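Local coordinates for fructooligosaccharide ABC transporter substrate-binding protein FusA (Streptococcus pneumoniae, PDB 5G5Y) that captures short- and long-chain fructooligosaccharides, preferring tetrasaccharides and larger, and delivers them to the FusBC-MsmK ABC transporter for import, at residues A[144-149]-A[161-166]. Residues are numbered along the deposited sequence; the frame is centred on the assembly and turned at random.
Sequences DWLKKL and IKVLEA
Two van der Waals touches, Leu146 on Val163 and Leu149 on Ala166, join the short helix 143-148 and the residue that follows it to helix 157-169. In the first, methyl meets methyl: CD2 of Leu146 lies 3.9 Å from CG1 of Val163, and the two side chains cross at about a right angle. Val163 reaches this position because CG1 stands anti to its backbone N (chi1 162°), whereas CG2 takes the place anti to the carbonyl carbon. Both residues are buried, and this is the enclosed side of the contact.

Three residues further on in each segment, the CB of Leu149 and that of Ala166 each point at the other segment, and their CA atoms are 7.6 Å apart. A single methyl does the touching: Leu149 CD1 sits 3.7 Å from the carbonyl O of Ala166 and 4.1 Å from its CB, meeting the backbone carbonyl more closely than the side chain. Both residues remain partly exposed, so this end is the more open to solvent, although it is no less closely packed.

No hydrogen bond crosses between the segments, which together bury just 142 Å². Phe167, next along helix 157-169, touches Leu146 and Leu149 and meets the ring of Trp145 edge to face. The side chain of Leu149 is about 7 Å from those of Asp171 and Glu180, both ligands of the calcium ion bound just after helix 157-169. The contact is thus small-scale helix-helix packing beside a calcium-binding loop, in one of the two lobes of a solute-binding protein of an ABC importer.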
# COMPACT_ATOMS: atom_id res chain seq x y z
N ASP A 144 5.92 17.99 22.70
CA ASP A 144 6.46 19.25 23.23
C ASP A 144 5.33 20.10 23.81
O ASP A 144 5.40 20.54 24.96
CB ASP A 144 7.17 20.09 22.16
CG ASP A 144 8.51 19.53 21.72
OD1 ASP A 144 9.04 18.59 22.34
OD2 ASP A 144 9.03 20.07 20.72
N TRP A 145 4.27 20.30 23.01
CA TRP A 145 3.09 21.09 23.47
C TRP A 145 2.39 20.48 24.69
O TRP A 145 2.02 21.20 25.62
CB TRP A 145 2.09 21.28 22.33
CG TRP A 145 2.61 22.07 21.18
CD1 TRP A 145 3.87 22.58 21.00
CD2 TRP A 145 1.87 22.44 20.03
NE1 TRP A 145 3.95 23.23 19.83
CE2 TRP A 145 2.74 23.17 19.20
CE3 TRP A 145 0.56 22.22 19.61
CZ2 TRP A 145 2.34 23.68 17.99
CZ3 TRP A 145 0.17 22.72 18.39
CH2 TRP A 145 1.05 23.44 17.60
N LEU A 146 2.20 19.16 24.70
CA LEU A 146 1.61 18.47 25.85
C LEU A 146 2.41 18.71 27.16
O LEU A 146 1.81 18.98 28.21
CB LEU A 146 1.55 16.97 25.61
CG LEU A 146 0.49 16.40 24.66
CD1 LEU A 146 0.73 14.90 24.54
CD2 LEU A 146 -0.92 16.65 25.17
N LYS A 147 3.73 18.61 27.06
CA LYS A 147 4.65 18.86 28.21
C LYS A 147 4.60 20.33 28.67
O LYS A 147 4.40 20.60 29.84
CB LYS A 147 6.10 18.52 27.84
N LYS A 148 4.78 21.26 27.72
CA LYS A 148 4.70 22.69 28.01
C LYS A 148 3.40 23.07 28.73
O LYS A 148 3.46 23.80 29.71
CB LYS A 148 4.83 23.49 26.73
CG LYS A 148 4.88 25.00 26.93
CD LYS A 148 6.22 25.48 27.46
CE LYS A 148 6.31 27.00 27.41
NZ LYS A 148 7.47 27.52 28.20
N LEU A 149 2.25 22.55 28.27
CA LEU A 149 0.96 22.85 28.92
C LEU A 149 0.66 21.95 30.11
O LEU A 149 -0.36 22.11 30.77
CB LEU A 149 -0.19 22.78 27.90
CG LEU A 149 -0.02 23.67 26.67
CD1 LEU A 149 -0.95 23.26 25.54
CD2 LEU A 149 -0.24 25.14 27.02
N ILE A 161 -10.56 16.40 22.51
CA ILE A 161 -11.15 17.73 22.32
C ILE A 161 -10.50 18.74 23.32
O ILE A 161 -10.08 19.82 22.90
CB ILE A 161 -12.67 17.70 22.48
CG1 ILE A 161 -13.32 16.94 21.32
CG2 ILE A 161 -13.22 19.13 22.50
CD1 ILE A 161 -14.78 16.62 21.54
N LYS A 162 -10.38 18.35 24.59
CA LYS A 162 -9.80 19.22 25.66
C LYS A 162 -8.35 19.58 25.37
O LYS A 162 -7.96 20.73 25.45
CB LYS A 162 -9.92 18.58 27.06
CG LYS A 162 -11.34 18.31 27.55
CD LYS A 162 -11.37 17.76 28.98
CE LYS A 162 -12.69 17.05 29.32
NZ LYS A 162 -12.69 15.59 28.98
N VAL A 163 -7.56 18.61 24.95
CA VAL A 163 -6.19 18.87 24.51
C VAL A 163 -6.09 19.80 23.31
O VAL A 163 -5.21 20.69 23.27
CB VAL A 163 -5.46 17.52 24.24
CG1 VAL A 163 -4.22 17.70 23.40
CG2 VAL A 163 -5.13 16.88 25.56
N LEU A 164 -6.93 19.59 22.30
CA LEU A 164 -6.89 20.46 21.14
C LEU A 164 -7.27 21.92 21.51
O LEU A 164 -6.72 22.87 20.95
CB LEU A 164 -7.81 19.94 20.03
CG LEU A 164 -7.42 18.55 19.47
CD1 LEU A 164 -8.49 18.06 18.53
CD2 LEU A 164 -6.07 18.54 18.78
N GLU A 165 -8.23 22.08 22.40
CA GLU A 165 -8.62 23.44 22.87
C GLU A 165 -7.48 24.14 23.61
O GLU A 165 -7.25 25.33 23.40
CB GLU A 165 -9.84 23.36 23.74
CG GLU A 165 -11.05 23.02 22.90
CD GLU A 165 -12.33 22.95 23.68
OE1 GLU A 165 -12.36 22.28 24.72
OE2 GLU A 165 -13.31 23.55 23.19
N ALA A 166 -6.76 23.37 24.42
CA ALA A 166 -5.53 23.87 25.09
C ALA A 166 -4.43 24.23 24.08
O ALA A 166 -3.78 25.28 24.21
CB ALA A 166 -5.04 22.87 26.12